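Local structure of CRISPR-associated endonuclease Cas9 (Campylobacter jejuni subsp. jejuni serotype O:2, 5X2H) at residues K463-V468 with R496-Y501. The protein uses a guide RNA to recognise invading DNA and cuts its two strands with separate HNH and RuvC-like nuclease domains. Sequence-based numbering, arbitrary orientation.
Sequences KEYRKV and RLVLNY. With nucleotides of chain B.
Val498 presses its CG1 methyl onto one face of the Tyr465 ring, a CH-pi contact 3.7 Å from methyl to ring centroid and 21° off the normal. The methyl sits toward the rim of the ring, closest to Tyr465 CE2 at 3.5 Å. Beside this pair, Tyr501 reaches across from the helix of Val498: its OH lies 3.7 Å from Arg466 CD, so the phenol end rests against the arginine's aliphatic part. No hydrogen bond passes between 463-468 and 496-501, but Tyr465 OH and Thr502 OG1, one residue further along helix 493-505, are hydrogen-bonded and tie the two helices together; Tyr501 OH bonds the carbonyl of Pro442. Both helices belong to the RuvC-like domain, whose RNase H-type fold centres on a five-stranded mixed sheet. Tyr465 and Val498 both touch Ile15 on strand 10-15, and Tyr465 also meets Phe13 edge-to-face. The side chain of Tyr465 is about 10 Å from that of Asp14, the predicted RuvC active-site residue and magnesium ligand.

Further out, helix 456-476 grips the guide RNA. Arg466 runs extended from CG to NE (chi2 176°, chi3 -179°), carrying its guanidinium past Tyr501 to the phosphate of U74 of chain B. There it makes two nearly straight bonds, Arg466 NH1 to OP2 of U74 at 3.0 Å and Arg466 NH2 to OP1 at 2.8 Å, with the phosphorus at the guanidinium edge, in plane. NH1 also salt-bridges a second RNA phosphate; NE, bonded to the carbonyl of Leu441, helps fix the group's rotation. One turn earlier, Lys463 NZ bonds OP1 and OP2 of G72 of chain B weakly. On the other helix, Arg496 lays one guanidinium face against the sugar of G1 of chain B, C5' of G1 standing 3.4 Å above the guanidinium plane, over its centre.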
loop_
_atom_site.group_PDB
_atom_site.type_symbol
_atom_site.label_atom_id
_atom_site.label_comp_id
_atom_site.label_asym_id
_atom_site.label_seq_id
_atom_site.Cartn_x
_atom_site.Cartn_y
_atom_site.Cartn_z
ATOM N N LYS A 463 7.093 -12.679 8.781
ATOM C CA LYS A 463 6.799 -12.547 10.203
ATOM C C LYS A 463 6.279 -13.859 10.778
ATOM O O LYS A 463 6.764 -14.332 11.814
ATOM C CB LYS A 463 5.791 -11.417 10.416
ATOM C CG LYS A 463 5.099 -11.422 11.765
ATOM C CD LYS A 463 3.629 -11.776 11.614
ATOM C CE LYS A 463 2.811 -11.266 12.786
ATOM N NZ LYS A 463 1.707 -10.387 12.313
ATOM N N GLU A 464 5.301 -14.470 10.107
ATOM C CA GLU A 464 4.755 -15.736 10.585
ATOM C C GLU A 464 5.778 -16.859 10.499
ATOM O O GLU A 464 5.738 -17.793 11.308
ATOM C CB GLU A 464 3.495 -16.098 9.797
ATOM C CG GLU A 464 2.302 -15.202 10.090
ATOM C CD GLU A 464 1.780 -15.361 11.510
ATOM O OE1 GLU A 464 1.294 -14.362 12.081
ATOM O OE2 GLU A 464 1.858 -16.483 12.056
ATOM N N TYR A 465 6.695 -16.795 9.531
ATOM C CA TYR A 465 7.782 -17.766 9.501
ATOM C C TYR A 465 8.671 -17.627 10.729
ATOM O O TYR A 465 9.038 -18.629 11.353
ATOM C CB TYR A 465 8.604 -17.606 8.222
ATOM C CG TYR A 465 9.973 -18.248 8.291
ATOM C CD1 TYR A 465 10.121 -19.629 8.218
ATOM C CD2 TYR A 465 11.119 -17.473 8.425
ATOM C CE1 TYR A 465 11.373 -20.221 8.284
ATOM C CE2 TYR A 465 12.374 -18.054 8.491
ATOM C CZ TYR A 465 12.497 -19.427 8.417
ATOM O OH TYR A 465 13.746 -20.005 8.481
ATOM N N ARG A 466 9.014 -16.391 11.097
ATOM C CA ARG A 466 9.860 -16.175 12.265
ATOM C C ARG A 466 9.166 -16.628 13.544
ATOM O O ARG A 466 9.785 -17.273 14.397
ATOM C CB ARG A 466 10.255 -14.701 12.365
ATOM C CG ARG A 466 10.834 -14.320 13.715
ATOM C CD ARG A 466 11.308 -12.880 13.746
ATOM N NE ARG A 466 11.875 -12.537 15.047
ATOM C CZ ARG A 466 11.181 -11.996 16.043
ATOM N NH1 ARG A 466 9.892 -11.727 15.884
ATOM N NH2 ARG A 466 11.775 -11.720 17.196
ATOM N N LYS A 467 7.881 -16.300 13.688
ATOM C CA LYS A 467 7.154 -16.664 14.900
ATOM C C LYS A 467 7.091 -18.175 15.073
ATOM O O LYS A 467 7.324 -18.691 16.172
ATOM C CB LYS A 467 5.749 -16.064 14.865
ATOM C CG LYS A 467 4.870 -16.474 16.038
ATOM C CD LYS A 467 3.497 -15.819 15.965
ATOM C CE LYS A 467 3.604 -14.305 16.033
ATOM N NZ LYS A 467 2.272 -13.666 16.183
ATOM N N VAL A 468 6.792 -18.903 13.995
ATOM C CA VAL A 468 6.708 -20.358 14.079
ATOM C C VAL A 468 8.083 -20.960 14.339
ATOM O O VAL A 468 8.228 -21.875 15.158
ATOM C CB VAL A 468 6.068 -20.930 12.802
ATOM C CG1 VAL A 468 6.143 -22.450 12.801
ATOM C CG2 VAL A 468 4.624 -20.476 12.688
ATOM N N ARG A 496 14.415 -17.672 -1.587
ATOM C CA ARG A 496 15.815 -17.270 -1.514
ATOM C C ARG A 496 16.020 -16.168 -0.484
ATOM O O ARG A 496 17.080 -16.099 0.150
ATOM C CB ARG A 496 16.293 -16.824 -2.897
ATOM C CG ARG A 496 17.749 -16.401 -2.959
ATOM C CD ARG A 496 18.675 -17.478 -2.417
ATOM N NE ARG A 496 18.524 -18.751 -3.116
ATOM C CZ ARG A 496 19.330 -19.794 -2.945
ATOM N NH1 ARG A 496 19.122 -20.916 -3.621
ATOM N NH2 ARG A 496 20.351 -19.712 -2.102
ATOM N N LEU A 497 15.013 -15.314 -0.289
ATOM C CA LEU A 497 15.109 -14.260 0.716
ATOM C C LEU A 497 15.052 -14.839 2.123
ATOM O O LEU A 497 15.877 -14.500 2.980
ATOM C CB LEU A 497 13.991 -13.240 0.510
ATOM C CG LEU A 497 13.997 -12.030 1.445
ATOM C CD1 LEU A 497 15.273 -11.216 1.262
ATOM C CD2 LEU A 497 12.779 -11.175 1.187
ATOM N N VAL A 498 14.073 -15.708 2.384
ATOM C CA VAL A 498 13.955 -16.328 3.700
ATOM C C VAL A 498 15.196 -17.156 4.011
ATOM O O VAL A 498 15.665 -17.196 5.156
ATOM C CB VAL A 498 12.670 -17.175 3.774
ATOM C CG1 VAL A 498 12.649 -18.008 5.042
ATOM C CG2 VAL A 498 11.442 -16.278 3.711
ATOM N N LEU A 499 15.756 -17.813 2.995
ATOM C CA LEU A 499 16.939 -18.642 3.201
ATOM C C LEU A 499 18.150 -17.794 3.575
ATOM O O LEU A 499 18.852 -18.097 4.547
ATOM C CB LEU A 499 17.215 -19.469 1.944
ATOM C CG LEU A 499 18.445 -20.379 1.936
ATOM C CD1 LEU A 499 18.101 -21.729 1.323
ATOM C CD2 LEU A 499 19.597 -19.731 1.178
ATOM N N ASN A 500 18.416 -16.730 2.811
ATOM C CA ASN A 500 19.547 -15.859 3.122
ATOM C C ASN A 500 19.355 -15.166 4.464
ATOM O O ASN A 500 20.317 -14.967 5.215
ATOM C CB ASN A 500 19.739 -14.823 2.014
ATOM C CG ASN A 500 20.199 -15.438 0.712
ATOM O OD1 ASN A 500 21.044 -16.334 0.696
ATOM N ND2 ASN A 500 19.648 -14.956 -0.396
ATOM N N TYR A 501 18.115 -14.789 4.778
ATOM C CA TYR A 501 17.812 -14.162 6.059
ATOM C C TYR A 501 18.012 -15.135 7.217
ATOM O O TYR A 501 18.392 -14.719 8.317
ATOM C CB TYR A 501 16.385 -13.606 5.999
ATOM C CG TYR A 501 15.646 -13.359 7.299
ATOM C CD1 TYR A 501 16.222 -12.650 8.348
ATOM C CD2 TYR A 501 14.328 -13.776 7.441
ATOM C CE1 TYR A 501 15.518 -12.413 9.521
ATOM C CE2 TYR A 501 13.619 -13.540 8.599
ATOM C CZ TYR A 501 14.214 -12.858 9.635
ATOM O OH TYR A 501 13.492 -12.633 10.786
ATOM P P G B 1 20.495 -18.744 -8.460
ATOM O OP1 G B 1 20.022 -20.152 -8.428
ATOM O OP2 G B 1 19.511 -17.634 -8.543
ATOM O "O5'" G B 1 21.401 -18.502 -7.172
ATOM C "C5'" G B 1 21.049 -19.062 -5.915
ATOM C "C4'" G B 1 22.148 -18.866 -4.903
ATOM O "O4'" G B 1 23.295 -19.678 -5.264
ATOM C "C3'" G B 1 22.709 -17.455 -4.800
ATOM O "O3'" G B 1 21.922 -16.596 -3.996
ATOM C "C2'" G B 1 24.105 -17.695 -4.247
ATOM O "O2'" G B 1 24.048 -17.960 -2.854
ATOM C "C1'" G B 1 24.490 -18.986 -4.969
ATOM N N9 G B 1 25.186 -18.710 -6.240
ATOM C C8 G B 1 24.715 -18.983 -7.502
ATOM N N7 G B 1 25.543 -18.632 -8.447
ATOM C C5 G B 1 26.628 -18.092 -7.770
ATOM C C6 G B 1 27.837 -17.541 -8.268
ATOM O O6 G B 1 28.200 -17.418 -9.444
ATOM N N1 G B 1 28.666 -17.107 -7.240
ATOM C C2 G B 1 28.371 -17.191 -5.904
ATOM N N2 G B 1 29.302 -16.717 -5.065
ATOM N N3 G B 1 27.249 -17.704 -5.424
ATOM C C4 G B 1 26.426 -18.133 -6.407
ATOM P P U B 74 9.399 -9.968 19.152
ATOM O OP1 U B 74 10.652 -10.660 19.545
ATOM O OP2 U B 74 8.448 -10.655 18.243
ATOM O "O5'" U B 74 8.607 -9.559 20.473
ATOM C "C5'" U B 74 9.242 -8.832 21.515
ATOM C "C4'" U B 74 8.237 -8.249 22.480
ATOM O "O4'" U B 74 7.317 -7.383 21.770
ATOM C "C3'" U B 74 7.337 -9.245 23.195
ATOM O "O3'" U B 74 7.965 -9.825 24.326
ATOM C "C2'" U B 74 6.114 -8.406 23.555
ATOM O "O2'" U B 74 6.340 -7.674 24.750
ATOM C "C1'" U B 74 6.047 -7.419 22.386
ATOM N N1 U B 74 5.024 -7.787 21.378
ATOM C C2 U B 74 3.721 -7.403 21.630
ATOM O O2 U B 74 3.394 -6.794 22.633
ATOM N N3 U B 74 2.809 -7.759 20.666
ATOM C C4 U B 74 3.066 -8.446 19.498
ATOM O O4 U B 74 2.139 -8.697 18.724
ATOM C C5 U B 74 4.441 -8.805 19.309
ATOM C C6 U B 74 5.348 -8.471 20.231
ATOM P P G B 72 2.989 -7.672 9.971
ATOM O OP1 G B 72 3.201 -9.083 9.564
ATOM O OP2 G B 72 1.807 -7.312 10.788
ATOM O "O5'" G B 72 4.273 -7.167 10.775
ATOM C "C5'" G B 72 5.571 -7.228 10.205
ATOM C "C4'" G B 72 6.577 -6.447 11.018
ATOM O "O4'" G B 72 6.163 -5.057 11.122
ATOM C "C3'" G B 72 6.754 -6.877 12.465
ATOM O "O3'" G B 72 7.569 -8.023 12.617
ATOM C "C2'" G B 72 7.336 -5.626 13.105
ATOM O "O2'" G B 72 8.707 -5.481 12.766
ATOM C "C1'" G B 72 6.546 -4.535 12.380
ATOM N N9 G B 72 5.329 -4.176 13.132
ATOM C C8 G B 72 4.022 -4.393 12.766
ATOM N N7 G B 72 3.167 -3.971 13.657
ATOM C C5 G B 72 3.953 -3.451 14.676
ATOM C C6 G B 72 3.589 -2.851 15.911
ATOM O O6 G B 72 2.460 -2.646 16.370
ATOM N N1 G B 72 4.709 -2.465 16.644
ATOM C C2 G B 72 6.012 -2.631 16.245
ATOM N N2 G B 72 6.954 -2.194 17.095
ATOM N N3 G B 72 6.364 -3.189 15.097
ATOM C C4 G B 72 5.293 -3.571 14.368
#